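Local coordinates for 182aa long hypothetical protein (Pyrococcus horikoshii, PDB 2GAN), which is of unknown function but probably transfers an acetyl group from acetyl-CoA to an amine, as a putative acetyltransferase of the GNAT family, at residues T12-L17 with V53-L58; E19-I24 with K31-E36; E65-Y70 with K90-W95. All blocks are in the same frame, centred on the assembly; numbering follows the deposited sequence.

Interaction 1 (T12-L17 with V53-L58)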
loop_
_atom_site.group_PDB
_atom_site.type_symbol
_atom_site.label_atom_id
_atom_site.label_comp_id
_atom_site.label_asym_id
_atom_site.label_seq_id
_atom_site.Cartn_x
_atom_site.Cartn_y
_atom_site.Cartn_z
ATOM N N THR A 12 -6.748 -29.421 5.588
ATOM C CA THR A 12 -6.414 -30.281 4.453
ATOM C C THR A 12 -5.892 -29.562 3.201
ATOM O O THR A 12 -5.510 -30.214 2.233
ATOM C CB THR A 12 -7.616 -31.174 4.041
ATOM O OG1 THR A 12 -8.743 -30.355 3.684
ATOM C CG2 THR A 12 -8.001 -32.098 5.191
ATOM N N VAL A 13 -5.872 -28.234 3.204
ATOM C CA VAL A 13 -5.362 -27.506 2.042
ATOM C C VAL A 13 -4.170 -26.630 2.412
ATOM O O VAL A 13 -3.805 -25.713 1.677
ATOM C CB VAL A 13 -6.451 -26.625 1.393
ATOM C CG1 VAL A 13 -7.540 -27.502 0.792
ATOM C CG2 VAL A 13 -7.047 -25.677 2.421
ATOM N N LYS A 14 -3.549 -26.938 3.545
ATOM C CA LYS A 14 -2.410 -26.167 4.027
ATOM C C LYS A 14 -1.284 -26.020 2.996
ATOM O O LYS A 14 -0.774 -24.921 2.769
ATOM C CB LYS A 14 -1.873 -26.800 5.315
ATOM C CG LYS A 14 -0.780 -25.997 6.005
ATOM C CD LYS A 14 0.593 -26.495 5.617
ATOM C CE LYS A 14 0.823 -27.901 6.145
ATOM N NZ LYS A 14 2.124 -28.445 5.669
ATOM N N ASP A 15 -0.904 -27.127 2.371
ATOM C CA ASP A 15 0.169 -27.111 1.386
ATOM C C ASP A 15 -0.145 -26.204 0.203
ATOM O O ASP A 15 0.689 -25.382 -0.208
ATOM C CB ASP A 15 0.459 -28.533 0.913
ATOM C CG ASP A 15 0.986 -29.415 2.039
ATOM O OD1 ASP A 15 1.748 -28.891 2.879
ATOM O OD2 ASP A 15 0.646 -30.614 2.076
ATOM N N GLU A 16 -1.348 -26.344 -0.342
ATOM C CA GLU A 16 -1.757 -25.518 -1.472
ATOM C C GLU A 16 -1.803 -24.047 -1.062
ATOM O O GLU A 16 -1.392 -23.177 -1.821
ATOM C CB GLU A 16 -3.127 -25.959 -2.011
ATOM C CG GLU A 16 -3.535 -25.146 -3.240
ATOM C CD GLU A 16 -4.674 -25.761 -4.035
ATOM O OE1 GLU A 16 -5.326 -26.710 -3.545
ATOM O OE2 GLU A 16 -4.926 -25.274 -5.153
ATOM N N LEU A 17 -2.299 -23.778 0.144
ATOM C CA LEU A 17 -2.381 -22.412 0.653
ATOM C C LEU A 17 -0.984 -21.832 0.913
ATOM O O LEU A 17 -0.700 -20.680 0.571
ATOM C CB LEU A 17 -3.211 -22.367 1.942
ATOM C CG LEU A 17 -4.731 -22.532 1.800
ATOM C CD1 LEU A 17 -5.380 -22.690 3.172
ATOM C CD2 LEU A 17 -5.311 -21.312 1.079
ATOM N N VAL A 53 9.052 -19.779 8.614
ATOM C CA VAL A 53 8.552 -18.777 9.533
ATOM C C VAL A 53 7.052 -18.488 9.425
ATOM O O VAL A 53 6.506 -17.754 10.246
ATOM C CB VAL A 53 9.355 -17.473 9.353
ATOM C CG1 VAL A 53 8.854 -16.712 8.139
ATOM C CG2 VAL A 53 9.284 -16.647 10.611
ATOM N N TYR A 54 6.383 -19.080 8.435
ATOM C CA TYR A 54 4.950 -18.852 8.237
ATOM C C TYR A 54 4.097 -20.109 8.405
ATOM O O TYR A 54 2.954 -20.037 8.855
ATOM C CB TYR A 54 4.711 -18.247 6.849
ATOM C CG TYR A 54 3.266 -17.902 6.550
ATOM C CD1 TYR A 54 2.444 -18.790 5.853
ATOM C CD2 TYR A 54 2.720 -16.685 6.958
ATOM C CE1 TYR A 54 1.118 -18.472 5.570
ATOM C CE2 TYR A 54 1.391 -16.360 6.676
ATOM C CZ TYR A 54 0.599 -17.252 5.987
ATOM O OH TYR A 54 -0.714 -16.935 5.723
ATOM N N GLU A 55 4.660 -21.256 8.045
ATOM C CA GLU A 55 3.965 -22.533 8.143
ATOM C C GLU A 55 3.342 -22.740 9.525
ATOM O O GLU A 55 2.173 -23.092 9.633
ATOM C CB GLU A 55 4.947 -23.662 7.804
ATOM C CG GLU A 55 4.354 -25.051 7.588
ATOM C CD GLU A 55 3.952 -25.729 8.878
ATOM O OE1 GLU A 55 4.688 -25.582 9.882
ATOM O OE2 GLU A 55 2.916 -26.429 8.885
ATOM N N PRO A 56 4.105 -22.506 10.604
ATOM C CA PRO A 56 3.537 -22.696 11.945
ATOM C C PRO A 56 2.299 -21.812 12.190
ATOM O O PRO A 56 1.313 -22.258 12.773
ATOM C CB PRO A 56 4.707 -22.342 12.868
ATOM C CG PRO A 56 5.911 -22.702 12.025
ATOM C CD PRO A 56 5.527 -22.132 10.691
ATOM N N PHE A 57 2.358 -20.566 11.726
ATOM C CA PHE A 57 1.255 -19.617 11.871
ATOM C C PHE A 57 0.008 -20.134 11.139
ATOM O O PHE A 57 -1.078 -20.178 11.704
ATOM C CB PHE A 57 1.685 -18.251 11.306
ATOM C CG PHE A 57 0.670 -17.150 11.501
ATOM C CD1 PHE A 57 0.215 -16.812 12.777
ATOM C CD2 PHE A 57 0.180 -16.437 10.403
ATOM C CE1 PHE A 57 -0.715 -15.781 12.959
ATOM C CE2 PHE A 57 -0.748 -15.406 10.573
ATOM C CZ PHE A 57 -1.197 -15.078 11.855
ATOM N N LEU A 58 0.179 -20.534 9.885
ATOM C CA LEU A 58 -0.920 -21.047 9.074
ATOM C C LEU A 58 -1.517 -22.315 9.684
ATOM O O LEU A 58 -2.741 -22.463 9.774
ATOM C CB LEU A 58 -0.426 -21.343 7.647
ATOM C CG LEU A 58 -1.376 -21.932 6.593
ATOM C CD1 LEU A 58 -2.544 -20.987 6.313
ATOM C CD2 LEU A 58 -0.597 -22.193 5.318
#
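Lys-14, in the first turn of helix 14-27, lies over Leu-58 with its CG and reaches Glu-55 with its CE and NZ end, so one residue serves both an apolar and a charged layer. The apolar layer is built round one methyl: Leu-58 CD2 sits 3.9 Å from Lys-14 CG and 3.7 Å from Lys-14 O. The same methyl closes on Leu-17 CB at 4.3 Å, one turn further along the helix. Leu-58 CG is anti to its own nitrogen (chi1 178°), which sends the branched end out of helix 47-65 and into the angle between Lys-14 and Leu-17.

In the charged layer the lysine chain bends at chi2 (-96°) and again at chi3, and these turns carry its amine round toward Asp-15. Lys-14 NZ makes a salt bridge there, within its own segment, 2.9 Å to Asp-15 OD1 on the syn side of the carboxylate. The pair across to the other helix is long, with Lys-14 NZ 3.9 Å from Glu-55 OE2, and Lys-14 CE is slightly nearer that oxygen at 3.7 Å. The amine thus stands between two carboxylates and probably tempers their mutual repulsion. With an alanine at Lys-14, Asp-15 and Glu-55 would probably face each other without the shared cation, and Leu-58 CD2 would lose the aliphatic cover of CG.

Behind these residues, Leu-17 and Leu-58 both rest on Phe-111 of strand 106-114, while Leu-58 also touches Leu-18. Two successive helices packed together on one face of the sheet, following strand 2-6 and preceding strand 68-74 in the chain, are the opening beta-alpha-alpha-beta unit of the GNAT fold.

Interaction 2 (E19-I24 with K31-E36); sequences ELMFRI and KYPALE
Met-21 and Ile-24 on the first helix of the GNAT fold receive Tyr-32 and Pro-33 from the loop that leads to the second helix, a region that in relatives of this family often helps to shape the acceptor-substrate site. The peptide between Tyr-32 and Pro-33 is cis, and the CB, CG and CD edge of the proline meets helix 14-27.

Residue 21 is a selenomethionine. Its chain bends at chi2 (-56°) and ends with chi3 at -98°, which brings the terminal methyl across the rim of the proline: Met-21 CE is 3.2 Å from Pro-33 CB and 3.5 Å from Pro-33 CG. Both are shorter than ordinary carbon contacts, so the methyl is modelled in a tight spot and its exact position deserves some caution. The far end of the ring meets backbone instead, Pro-33 CD lying 3.5 Å from Met-21 O.

One turn on, Ile-24 offers its CG2 branch, anti to the backbone N, to the Tyr-32 carbonyl and CB. Ile-24 CG2 packs 3.6 Å from Tyr-32 O and 4.1 Å from Tyr-32 CB. No hydrogen bond joins the two segments directly; Thr-28 provides the polar link, its hydroxyl bonding both Ile-24 O and Tyr-32 N. The Tyr-32 ring leads off toward the second subunit, where its OH bonds Glu-151 of that chain and the ring meets Tyr-153 of that chain edge-to-face.

On the inner side Met-21 packs against Phe-50 and Tyr-54 of helix 47-65, and Pro-33 also touches Tyr-54. Beneath the helix lies strand 106-114, with Phe-111 against Met-21 and Val-113 against Ile-24, so the loop is wedged beside both helices close to the dimer partner.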
loop_
_atom_site.group_PDB
_atom_site.type_symbol
_atom_site.label_atom_id
_atom_site.label_comp_id
_atom_site.label_asym_id
_atom_site.label_seq_id
_atom_site.Cartn_x
_atom_site.Cartn_y
_atom_site.Cartn_z
ATOM N N GLU A 19 1.824 -22.374 -0.555
ATOM C CA GLU A 19 2.433 -21.982 -1.824
ATOM C C GLU A 19 1.758 -20.742 -2.419
ATOM O O GLU A 19 2.410 -19.911 -3.059
ATOM C CB GLU A 19 2.383 -23.169 -2.803
ATOM C CG GLU A 19 3.060 -22.937 -4.160
ATOM C CD GLU A 19 3.458 -24.241 -4.846
ATOM O OE1 GLU A 19 2.796 -25.274 -4.601
ATOM O OE2 GLU A 19 4.428 -24.232 -5.639
ATOM N N LEU A 20 0.452 -20.618 -2.211
ATOM C CA LEU A 20 -0.268 -19.446 -2.706
ATOM C C LEU A 20 0.236 -18.225 -1.920
ATOM O O LEU A 20 0.519 -17.170 -2.497
ATOM C CB LEU A 20 -1.784 -19.621 -2.507
ATOM C CG LEU A 20 -2.678 -18.377 -2.668
ATOM C CD1 LEU A 20 -2.399 -17.702 -4.002
ATOM C CD2 LEU A 20 -4.149 -18.771 -2.572
HETATM N N MSE A 21 0.379 -18.374 -0.606
HETATM C CA MSE A 21 0.847 -17.265 0.212
HETATM C C MSE A 21 2.282 -16.860 -0.120
HETATM O O MSE A 21 2.647 -15.689 0.013
HETATM C CB MSE A 21 0.711 -17.602 1.704
HETATM C CG MSE A 21 -0.741 -17.772 2.153
HETATM SE SE MSE A 21 -1.830 -16.198 1.743
HETATM C CE MSE A 21 -1.767 -15.358 3.469
ATOM N N PHE A 22 3.096 -17.818 -0.551
ATOM C CA PHE A 22 4.480 -17.508 -0.910
ATOM C C PHE A 22 4.526 -16.710 -2.207
ATOM O O PHE A 22 5.281 -15.742 -2.330
ATOM C CB PHE A 22 5.297 -18.785 -1.088
ATOM C CG PHE A 22 6.660 -18.549 -1.672
ATOM C CD1 PHE A 22 7.586 -17.743 -1.011
ATOM C CD2 PHE A 22 7.011 -19.111 -2.892
ATOM C CE1 PHE A 22 8.842 -17.497 -1.560
ATOM C CE2 PHE A 22 8.265 -18.872 -3.453
ATOM C CZ PHE A 22 9.183 -18.064 -2.785
ATOM N N ARG A 23 3.719 -17.115 -3.178
ATOM C CA ARG A 23 3.695 -16.411 -4.450
ATOM C C ARG A 23 3.266 -14.968 -4.208
ATOM O O ARG A 23 3.744 -14.046 -4.864
ATOM C CB ARG A 23 2.773 -17.148 -5.438
ATOM C CG ARG A 23 3.371 -18.485 -5.917
ATOM C CD ARG A 23 2.440 -19.289 -6.827
ATOM N NE ARG A 23 2.009 -18.509 -7.983
ATOM C CZ ARG A 23 0.771 -18.056 -8.164
ATOM N NH1 ARG A 23 -0.175 -18.310 -7.274
ATOM N NH2 ARG A 23 0.487 -17.316 -9.227
ATOM N N ILE A 24 2.389 -14.765 -3.235
ATOM C CA ILE A 24 1.939 -13.418 -2.903
ATOM C C ILE A 24 3.069 -12.660 -2.205
ATOM O O ILE A 24 3.285 -11.476 -2.456
ATOM C CB ILE A 24 0.708 -13.474 -1.994
ATOM C CG1 ILE A 24 -0.471 -14.028 -2.801
ATOM C CG2 ILE A 24 0.391 -12.091 -1.433
ATOM C CD1 ILE A 24 -1.628 -14.490 -1.961
ATOM N N LYS A 31 5.734 -7.893 1.231
ATOM C CA LYS A 31 4.706 -7.077 1.868
ATOM C C LYS A 31 3.613 -7.901 2.540
ATOM O O LYS A 31 3.290 -7.681 3.707
ATOM C CB LYS A 31 4.075 -6.150 0.832
ATOM C CG LYS A 31 3.467 -4.903 1.408
ATOM C CD LYS A 31 4.055 -3.679 0.737
ATOM C CE LYS A 31 3.671 -3.610 -0.724
ATOM N NZ LYS A 31 4.443 -2.576 -1.465
ATOM N N TYR A 32 3.055 -8.852 1.799
ATOM C CA TYR A 32 1.987 -9.698 2.307
ATOM C C TYR A 32 2.289 -11.165 2.036
ATOM O O TYR A 32 2.970 -11.498 1.069
ATOM C CB TYR A 32 0.672 -9.337 1.610
ATOM C CG TYR A 32 0.317 -7.859 1.680
ATOM C CD1 TYR A 32 -0.122 -7.285 2.868
ATOM C CD2 TYR A 32 0.415 -7.047 0.553
ATOM C CE1 TYR A 32 -0.458 -5.935 2.938
ATOM C CE2 TYR A 32 0.080 -5.695 0.603
ATOM C CZ TYR A 32 -0.353 -5.148 1.804
ATOM O OH TYR A 32 -0.667 -3.818 1.875
ATOM N N PRO A 33 1.801 -12.065 2.903
ATOM C CA PRO A 33 0.986 -11.768 4.087
ATOM C C PRO A 33 1.837 -11.216 5.228
ATOM O O PRO A 33 3.056 -11.391 5.239
ATOM C CB PRO A 33 0.360 -13.117 4.423
ATOM C CG PRO A 33 1.404 -14.087 3.979
ATOM C CD PRO A 33 1.831 -13.516 2.646
ATOM N N ALA A 34 1.190 -10.548 6.180
ATOM C CA ALA A 34 1.889 -9.950 7.320
ATOM C C ALA A 34 2.593 -10.980 8.197
ATOM O O ALA A 34 2.077 -12.071 8.419
ATOM C CB ALA A 34 0.909 -9.136 8.161
ATOM N N LEU A 35 3.772 -10.621 8.693
ATOM C CA LEU A 35 4.554 -11.505 9.555
ATOM C C LEU A 35 4.901 -10.794 10.861
ATOM O O LEU A 35 6.074 -10.577 11.177
ATOM C CB LEU A 35 5.841 -11.932 8.842
ATOM C CG LEU A 35 5.666 -12.691 7.525
ATOM C CD1 LEU A 35 7.026 -12.906 6.885
ATOM C CD2 LEU A 35 4.969 -14.025 7.781
ATOM N N GLU A 36 3.868 -10.433 11.616
ATOM C CA GLU A 36 4.022 -9.727 12.886
ATOM C C GLU A 36 5.008 -10.382 13.857
ATOM O O GLU A 36 5.816 -9.691 14.478
ATOM C CB GLU A 36 2.649 -9.592 13.562
ATOM C CG GLU A 36 2.642 -8.787 14.858
ATOM C CD GLU A 36 2.822 -7.290 14.631
ATOM O OE1 GLU A 36 2.879 -6.543 15.634
ATOM O OE2 GLU A 36 2.903 -6.860 13.458
#

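Interaction 3 (E65-Y70 with K90-W95)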
loop_
_atom_site.group_PDB
_atom_site.type_symbol
_atom_site.label_atom_id
_atom_site.label_comp_id
_atom_site.label_asym_id
_atom_site.label_seq_id
_atom_site.Cartn_x
_atom_site.Cartn_y
_atom_site.Cartn_z
ATOM N N GLU A 65 -8.007 -20.981 14.930
ATOM C CA GLU A 65 -8.534 -19.657 14.635
ATOM C C GLU A 65 -9.706 -19.556 13.660
ATOM O O GLU A 65 -10.756 -19.031 14.014
ATOM C CB GLU A 65 -7.385 -18.742 14.188
ATOM C CG GLU A 65 -7.796 -17.308 13.871
ATOM C CD GLU A 65 -6.634 -16.336 13.992
ATOM O OE1 GLU A 65 -6.627 -15.309 13.278
ATOM O OE2 GLU A 65 -5.731 -16.593 14.820
ATOM N N PHE A 66 -9.546 -20.059 12.444
ATOM C CA PHE A 66 -10.618 -19.973 11.444
ATOM C C PHE A 66 -11.865 -20.803 11.780
ATOM O O PHE A 66 -11.770 -21.997 12.071
ATOM C CB PHE A 66 -10.075 -20.393 10.071
ATOM C CG PHE A 66 -8.965 -19.508 9.554
ATOM C CD1 PHE A 66 -8.191 -19.911 8.469
ATOM C CD2 PHE A 66 -8.698 -18.270 10.143
ATOM C CE1 PHE A 66 -7.166 -19.103 7.978
ATOM C CE2 PHE A 66 -7.673 -17.450 9.658
ATOM C CZ PHE A 66 -6.909 -17.868 8.574
ATOM N N ASP A 67 -13.035 -20.171 11.749
ATOM C CA ASP A 67 -14.284 -20.884 12.030
ATOM C C ASP A 67 -14.886 -21.368 10.706
ATOM O O ASP A 67 -15.591 -22.381 10.661
ATOM C CB ASP A 67 -15.270 -19.978 12.778
ATOM C CG ASP A 67 -14.819 -19.673 14.207
ATOM O OD1 ASP A 67 -14.446 -20.622 14.939
ATOM O OD2 ASP A 67 -14.841 -18.490 14.602
ATOM N N GLU A 68 -14.592 -20.630 9.634
ATOM C CA GLU A 68 -15.036 -20.965 8.287
ATOM C C GLU A 68 -14.014 -20.436 7.291
ATOM O O GLU A 68 -13.597 -19.278 7.376
ATOM C CB GLU A 68 -16.405 -20.353 7.994
ATOM C CG GLU A 68 -17.498 -20.866 8.898
ATOM C CD GLU A 68 -18.885 -20.382 8.498
ATOM O OE1 GLU A 68 -19.850 -20.751 9.193
ATOM O OE2 GLU A 68 -19.019 -19.641 7.504
ATOM N N LEU A 69 -13.592 -21.296 6.369
ATOM C CA LEU A 69 -12.626 -20.919 5.343
ATOM C C LEU A 69 -13.270 -21.063 3.970
ATOM O O LEU A 69 -13.796 -22.116 3.624
ATOM C CB LEU A 69 -11.383 -21.815 5.403
ATOM C CG LEU A 69 -10.417 -21.644 4.216
ATOM C CD1 LEU A 69 -9.896 -20.209 4.200
ATOM C CD2 LEU A 69 -9.258 -22.628 4.317
ATOM N N TYR A 70 -13.217 -19.998 3.186
ATOM C CA TYR A 70 -13.791 -20.020 1.860
ATOM C C TYR A 70 -12.698 -19.770 0.843
ATOM O O TYR A 70 -11.725 -19.074 1.122
ATOM C CB TYR A 70 -14.895 -18.965 1.754
ATOM C CG TYR A 70 -16.114 -19.302 2.581
ATOM C CD1 TYR A 70 -17.071 -20.200 2.113
ATOM C CD2 TYR A 70 -16.305 -18.736 3.841
ATOM C CE1 TYR A 70 -18.194 -20.527 2.880
ATOM C CE2 TYR A 70 -17.422 -19.054 4.612
ATOM C CZ TYR A 70 -18.363 -19.952 4.127
ATOM O OH TYR A 70 -19.469 -20.259 4.895
ATOM N N LYS A 90 -14.045 -13.478 22.335
ATOM C CA LYS A 90 -13.452 -13.204 23.643
ATOM C C LYS A 90 -12.406 -14.234 24.066
ATOM O O LYS A 90 -11.553 -13.937 24.899
ATOM C CB LYS A 90 -14.547 -13.123 24.719
ATOM C CG LYS A 90 -14.034 -12.686 26.096
ATOM C CD LYS A 90 -15.106 -12.739 27.189
ATOM C CE LYS A 90 -16.203 -11.696 26.983
ATOM N NZ LYS A 90 -17.151 -11.639 28.149
ATOM N N GLU A 91 -12.471 -15.436 23.493
ATOM C CA GLU A 91 -11.524 -16.493 23.833
ATOM C C GLU A 91 -10.657 -16.938 22.657
ATOM O O GLU A 91 -10.017 -17.985 22.719
ATOM C CB GLU A 91 -12.259 -17.715 24.407
ATOM C CG GLU A 91 -13.071 -17.442 25.675
ATOM C CD GLU A 91 -14.472 -16.937 25.374
ATOM O OE1 GLU A 91 -15.217 -16.613 26.329
ATOM O OE2 GLU A 91 -14.829 -16.869 24.176
ATOM N N LYS A 92 -10.624 -16.152 21.588
ATOM C CA LYS A 92 -9.822 -16.513 20.423
ATOM C C LYS A 92 -8.358 -16.124 20.568
ATOM O O LYS A 92 -7.500 -16.691 19.907
ATOM C CB LYS A 92 -10.393 -15.861 19.165
ATOM C CG LYS A 92 -11.632 -16.540 18.622
ATOM C CD LYS A 92 -11.298 -17.875 17.961
ATOM C CE LYS A 92 -12.521 -18.441 17.275
ATOM N NZ LYS A 92 -12.230 -19.699 16.573
ATOM N N GLY A 93 -8.074 -15.148 21.419
ATOM C CA GLY A 93 -6.695 -14.721 21.601
ATOM C C GLY A 93 -6.132 -14.002 20.390
ATOM O O GLY A 93 -4.922 -13.989 20.178
ATOM N N ILE A 94 -7.003 -13.407 19.581
ATOM C CA ILE A 94 -6.545 -12.690 18.405
ATOM C C ILE A 94 -5.776 -11.471 18.888
ATOM O O ILE A 94 -6.345 -10.554 19.485
ATOM C CB ILE A 94 -7.730 -12.306 17.524
ATOM C CG1 ILE A 94 -8.400 -13.591 17.044
ATOM C CG2 ILE A 94 -7.260 -11.509 16.304
ATOM C CD1 ILE A 94 -9.841 -13.422 16.728
ATOM N N TRP A 95 -4.475 -11.476 18.610
ATOM C CA TRP A 95 -3.565 -10.433 19.074
ATOM C C TRP A 95 -3.969 -8.973 18.882
ATOM O O TRP A 95 -3.673 -8.140 19.736
ATOM C CB TRP A 95 -2.155 -10.660 18.496
ATOM C CG TRP A 95 -2.004 -10.300 17.045
ATOM C CD1 TRP A 95 -2.238 -11.107 15.967
ATOM C CD2 TRP A 95 -1.624 -9.024 16.512
ATOM N NE1 TRP A 95 -2.029 -10.412 14.796
ATOM C CE2 TRP A 95 -1.653 -9.133 15.102
ATOM C CE3 TRP A 95 -1.269 -7.801 17.087
ATOM C CZ2 TRP A 95 -1.332 -8.061 14.259
ATOM C CZ3 TRP A 95 -0.950 -6.735 16.250
ATOM C CH2 TRP A 95 -0.985 -6.873 14.851
#
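Lys-92 reaches across from the loop after strand 78-85 and plants its amine between Glu-65 and Asp-67. Its side chain leaves with CG beside the backbone N, turns once more at chi2 (-73°), then runs straight to the tip, giving enough length to span the gap. There Lys-92 NZ donates to Asp-67 OD1 at 2.9 Å, a salt bridge that comes in from above the carboxylate plane. The same amine bonds Glu-65 O at 3.0 Å, again from above the plane of the acceptor, with a C=O...N angle of 125°. One amine thus ties a main-chain carbonyl to a carboxylate two residues on, just ahead of strand 68-74.

The second oxygen of Asp-67 is engaged as well: OD2 accepts the backbone N-H groups of Tyr-86 and Lys-87, which together with the lysine should hold the carboxylate's rotation. Asp-67 and Glu-68 together stand opposite Leu-84 in a classic beta bulge, where strand 68-74 begins to pair with strand 78-85 in the GNAT sheet.

Glu-65 stretches out nearly straight from its backbone, and the contact with Ile-94 is slight, Glu-65 CD to Ile-94 CG1 being 4.5 Å; Ile-94 also packs on Leu-108. Beyond the bulge, Tyr-70 OH donates to Glu-68 OE2 at 2.7 Å, while Glu-68 OE1 is taken by Arg-134 and the hydroxyl of Tyr-86.

In the fold
Interactions 1 and 2 share helix 14-27, one placing helix 47-65 against its first turn and the other folding the intervening loop against its middle. Tyr-54 joins them, packing on Pro-33, Leu-35 and Met-21. Interaction 2 is the more buried and has no hydrogen bond or charge pair between its segments, only apolar side chains and backbone carbonyls in van der Waals contact, whereas interaction 1, only partly buried, adds a long ion pair. Interaction 3, also partly buried, depends mainly on a lysine bonded to a carboxylate and a carbonyl. It meets interaction 1 where Leu-69 packs on Leu-17 and Val-13, and interaction 2 where Trp-95 lies against Glu-36.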